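Local coordinates for glycoside hydrolase family protein (Novosphingobium sp. PP1Y, PDB 6Q2F) that probably hydrolyses alpha-L-rhamnosidic bonds, releasing L-rhamnose from glycosides, and binds a sodium ion, at residues 56-67 / 674-684. Sequence-based numbering, arbitrary orientation.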
# COMPACT_ATOMS: atom_id res chain seq x y z
N ARG A 56 9.47 14.12 5.39
CA ARG A 56 8.84 14.92 4.36
C ARG A 56 7.36 15.08 4.69
O ARG A 56 6.83 14.41 5.57
CB ARG A 56 9.03 14.26 3.00
CG ARG A 56 10.37 14.48 2.31
CD ARG A 56 11.59 13.95 3.07
NE ARG A 56 12.77 14.10 2.20
CZ ARG A 56 14.02 14.30 2.62
NH1 ARG A 56 14.29 14.36 3.93
NH2 ARG A 56 14.98 14.43 1.70
N VAL A 57 6.70 15.98 3.96
CA VAL A 57 5.24 16.08 4.03
C VAL A 57 4.67 16.10 2.62
O VAL A 57 5.30 16.57 1.67
CB VAL A 57 4.76 17.32 4.81
CG1 VAL A 57 5.36 17.32 6.22
CG2 VAL A 57 5.09 18.58 4.06
N TRP A 58 3.46 15.59 2.48
CA TRP A 58 2.67 15.87 1.30
C TRP A 58 2.08 17.27 1.45
O TRP A 58 1.76 17.72 2.56
CB TRP A 58 1.58 14.82 1.12
CG TRP A 58 2.11 13.58 0.45
CD1 TRP A 58 3.42 13.30 0.17
CD2 TRP A 58 1.35 12.47 -0.06
NE1 TRP A 58 3.52 12.09 -0.47
CE2 TRP A 58 2.27 11.57 -0.63
CE3 TRP A 58 -0.02 12.17 -0.12
CZ2 TRP A 58 1.87 10.37 -1.21
CZ3 TRP A 58 -0.41 10.98 -0.70
CH2 TRP A 58 0.52 10.10 -1.25
N TRP A 59 1.95 17.97 0.32
CA TRP A 59 1.66 19.41 0.33
C TRP A 59 0.66 19.70 -0.79
O TRP A 59 1.01 20.14 -1.88
CB TRP A 59 2.96 20.19 0.16
CG TRP A 59 2.88 21.67 0.26
CD1 TRP A 59 2.34 22.43 1.29
CD2 TRP A 59 3.46 22.60 -0.65
NE1 TRP A 59 2.53 23.77 1.03
CE2 TRP A 59 3.21 23.90 -0.16
CE3 TRP A 59 4.16 22.46 -1.86
CZ2 TRP A 59 3.63 25.04 -0.82
CZ3 TRP A 59 4.56 23.60 -2.53
CH2 TRP A 59 4.31 24.87 -2.00
N HIS A 60 -0.61 19.45 -0.49
CA HIS A 60 -1.66 19.55 -1.50
C HIS A 60 -2.05 21.00 -1.73
O HIS A 60 -2.30 21.75 -0.78
CB HIS A 60 -2.89 18.75 -1.08
CG HIS A 60 -2.69 17.27 -1.10
ND1 HIS A 60 -2.13 16.58 -0.04
CD2 HIS A 60 -3.00 16.34 -2.03
CE1 HIS A 60 -2.09 15.29 -0.34
NE2 HIS A 60 -2.61 15.12 -1.54
N TRP A 61 -2.12 21.40 -2.99
CA TRP A 61 -2.70 22.68 -3.39
C TRP A 61 -4.18 22.43 -3.68
O TRP A 61 -4.52 21.76 -4.65
CB TRP A 61 -2.00 23.23 -4.63
CG TRP A 61 -0.63 23.79 -4.38
CD1 TRP A 61 0.07 23.75 -3.22
CD2 TRP A 61 0.20 24.46 -5.33
NE1 TRP A 61 1.29 24.36 -3.38
CE2 TRP A 61 1.39 24.81 -4.68
CE3 TRP A 61 0.05 24.78 -6.69
CZ2 TRP A 61 2.42 25.50 -5.32
CZ3 TRP A 61 1.06 25.47 -7.32
CH2 TRP A 61 2.24 25.82 -6.63
N MSE A 62 -5.06 22.95 -2.82
CA MSE A 62 -6.47 22.60 -2.86
C MSE A 62 -7.27 23.46 -3.85
O MSE A 62 -7.63 24.59 -3.53
CB MSE A 62 -7.09 22.71 -1.46
CG MSE A 62 -6.54 21.75 -0.39
SE MSE A 62 -6.37 19.91 -1.01
CE MSE A 62 -8.27 19.71 -1.43
N ASN A 63 -7.55 22.93 -5.04
CA ASN A 63 -8.52 23.52 -5.96
C ASN A 63 -8.18 24.98 -6.29
O ASN A 63 -9.03 25.86 -6.25
CB ASN A 63 -9.93 23.41 -5.36
CG ASN A 63 -11.05 23.65 -6.37
OD1 ASN A 63 -12.21 23.77 -5.98
ND2 ASN A 63 -10.71 23.70 -7.66
N GLY A 64 -6.92 25.23 -6.63
CA GLY A 64 -6.53 26.57 -7.01
C GLY A 64 -6.34 27.55 -5.85
O GLY A 64 -5.98 28.71 -6.10
N ASN A 65 -6.57 27.13 -4.60
CA ASN A 65 -6.36 28.01 -3.44
C ASN A 65 -4.87 28.11 -3.15
O ASN A 65 -4.31 27.39 -2.32
CB ASN A 65 -7.12 27.47 -2.24
CG ASN A 65 -8.61 27.78 -2.31
OD1 ASN A 65 -8.99 28.94 -2.31
ND2 ASN A 65 -9.44 26.75 -2.36
N ILE A 66 -4.21 29.04 -3.84
CA ILE A 66 -2.75 29.10 -3.90
C ILE A 66 -2.32 30.56 -3.95
O ILE A 66 -2.84 31.33 -4.75
CB ILE A 66 -2.20 28.40 -5.17
CG1 ILE A 66 -2.72 26.97 -5.30
CG2 ILE A 66 -0.68 28.45 -5.19
CD1 ILE A 66 -2.86 26.53 -6.78
N THR A 67 -1.34 30.93 -3.11
CA THR A 67 -0.67 32.21 -3.27
C THR A 67 0.82 32.03 -3.01
O THR A 67 1.22 31.15 -2.24
CB THR A 67 -1.19 33.32 -2.33
OG1 THR A 67 -0.89 32.99 -0.98
CG2 THR A 67 -2.70 33.55 -2.48
N ARG A 674 11.73 6.90 6.38
CA ARG A 674 11.50 8.25 5.88
C ARG A 674 10.00 8.49 5.84
O ARG A 674 9.35 8.26 4.80
CB ARG A 674 12.11 8.47 4.49
CG ARG A 674 11.71 9.82 3.88
CD ARG A 674 12.59 10.22 2.74
NE ARG A 674 13.95 10.51 3.17
CZ ARG A 674 14.94 10.84 2.34
NH1 ARG A 674 14.71 10.93 1.03
NH2 ARG A 674 16.15 11.09 2.82
N PRO A 675 9.40 8.88 6.95
CA PRO A 675 7.97 9.18 6.93
C PRO A 675 7.70 10.36 6.00
O PRO A 675 8.48 11.31 5.92
CB PRO A 675 7.65 9.50 8.39
CG PRO A 675 8.73 8.71 9.19
CD PRO A 675 9.95 8.92 8.32
N VAL A 676 6.61 10.26 5.26
CA VAL A 676 6.11 11.36 4.45
C VAL A 676 4.70 11.63 4.98
O VAL A 676 3.77 10.86 4.72
CB VAL A 676 6.11 11.04 2.94
CG1 VAL A 676 5.73 12.30 2.13
CG2 VAL A 676 7.51 10.53 2.52
N ILE A 677 4.57 12.65 5.79
CA ILE A 677 3.32 12.90 6.44
C ILE A 677 2.20 13.36 5.56
O ILE A 677 2.31 14.30 4.88
CB ILE A 677 3.49 13.86 7.62
CG1 ILE A 677 4.51 13.31 8.58
CG2 ILE A 677 2.17 14.08 8.32
CD1 ILE A 677 5.25 14.35 9.35
N HIS A 678 1.11 12.64 5.65
CA HIS A 678 -0.09 12.95 4.95
C HIS A 678 -0.99 13.69 5.93
O HIS A 678 -1.50 13.04 6.79
CB HIS A 678 -0.77 11.66 4.59
CG HIS A 678 -2.00 11.82 3.79
ND1 HIS A 678 -3.17 12.30 4.31
CD2 HIS A 678 -2.25 11.57 2.49
CE1 HIS A 678 -4.08 12.35 3.37
NE2 HIS A 678 -3.55 11.91 2.26
N THR A 679 -1.22 14.99 5.81
CA THR A 679 -0.64 15.91 4.87
C THR A 679 -0.48 17.29 5.48
O THR A 679 -0.90 17.57 6.55
CB THR A 679 -1.52 16.28 3.67
OG1 THR A 679 -2.88 15.95 3.89
CG2 THR A 679 -1.03 15.78 2.48
N SER A 680 0.13 18.15 4.71
CA SER A 680 0.35 19.49 5.01
C SER A 680 -0.25 20.27 3.85
O SER A 680 0.43 20.65 2.95
CB SER A 680 1.83 19.76 5.14
OG SER A 680 2.07 20.98 5.70
N VAL A 681 -1.54 20.48 3.89
CA VAL A 681 -2.23 21.26 2.88
C VAL A 681 -1.64 22.67 2.83
O VAL A 681 -1.31 23.27 3.86
CB VAL A 681 -3.74 21.26 3.18
CG1 VAL A 681 -4.42 22.46 2.56
CG2 VAL A 681 -4.38 19.97 2.68
N HIS A 682 -1.50 23.20 1.62
CA HIS A 682 -0.98 24.55 1.44
C HIS A 682 -1.94 25.59 2.01
O HIS A 682 -3.15 25.54 1.73
CB HIS A 682 -0.75 24.82 -0.05
CG HIS A 682 -0.65 26.27 -0.40
ND1 HIS A 682 0.26 27.12 0.20
CD2 HIS A 682 -1.33 27.01 -1.31
CE1 HIS A 682 0.13 28.33 -0.32
NE2 HIS A 682 -0.82 28.29 -1.24
N VAL A 683 -1.40 26.53 2.78
CA VAL A 683 -2.17 27.59 3.42
C VAL A 683 -2.02 28.87 2.60
O VAL A 683 -0.97 29.52 2.66
CB VAL A 683 -1.73 27.80 4.87
CG1 VAL A 683 -2.47 28.99 5.50
CG2 VAL A 683 -1.93 26.53 5.66
N PRO A 684 -3.01 29.24 1.79
CA PRO A 684 -2.84 30.40 0.90
C PRO A 684 -3.07 31.74 1.58
O PRO A 684 -2.53 32.74 1.10
CB PRO A 684 -3.88 30.17 -0.19
CG PRO A 684 -5.00 29.53 0.59
CD PRO A 684 -4.26 28.52 1.48
O HOH W 1 -4.33 24.98 -0.98
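Thr67 grips the end of 674-684 twice: its OG1 donates to Pro684 O at 2.7 Å, in the carbonyl plane and on a lone pair, and its backbone N donates to His682 NE2 at 3.3 Å, arriving at the edge of the imidazole in its plane. CG of His682, anti to the backbone N (chi1 161°), sets the ring beside Ile66 and Thr67; ND1 hydrogen-bonds Asp74, which also takes Trp59 NE1. A leucine in place of His682 would probably leave Thr67 N without its acceptor and cost Asp74 a hydrogen-bond donor. Trp61 CD1 packs on His682 CB at 3.4 Å. One water ties Met62 N, Asn65 O and His682 O together.

At the opposite end of the contact the backbones pair as parallel strands. Ile677 N donates to Arg56 O at 2.9 Å and Trp58 N to Ile677 O at 3.0 Å. Past the cis peptide before Thr679, backbone hydrogen bonds continue from loop rather than strand, with Ser680 N on Trp58 O and a nearly straight bond (176°) from His682 N to His60 O.

Here too the guanidinium of Arg56 lies flat on that of Arg674, centres 3.6 Å apart and planes at 8°. Glu127 makes a salt bridge to Arg56 NE, probably easing the like charges, and Arg54 O takes NH1, while Ser52 O receives Arg674 NH2. Between the ends, His60 turns its edge toward the face of His678, an offset edge-to-face pair, and Val681 CG1 meets Met62 CG.

Strands 56-62 and 674-677 are the first and last of a ring of eight parallel strands, and their pairing closes a (beta/alpha)8 barrel. Trp58 and His678 touch Glu644, a sodium ligand, on strand 642-649; strand 85-91 flanks 56-62, and helix 68-81 covers Val57, Trp59, Trp61 and His682.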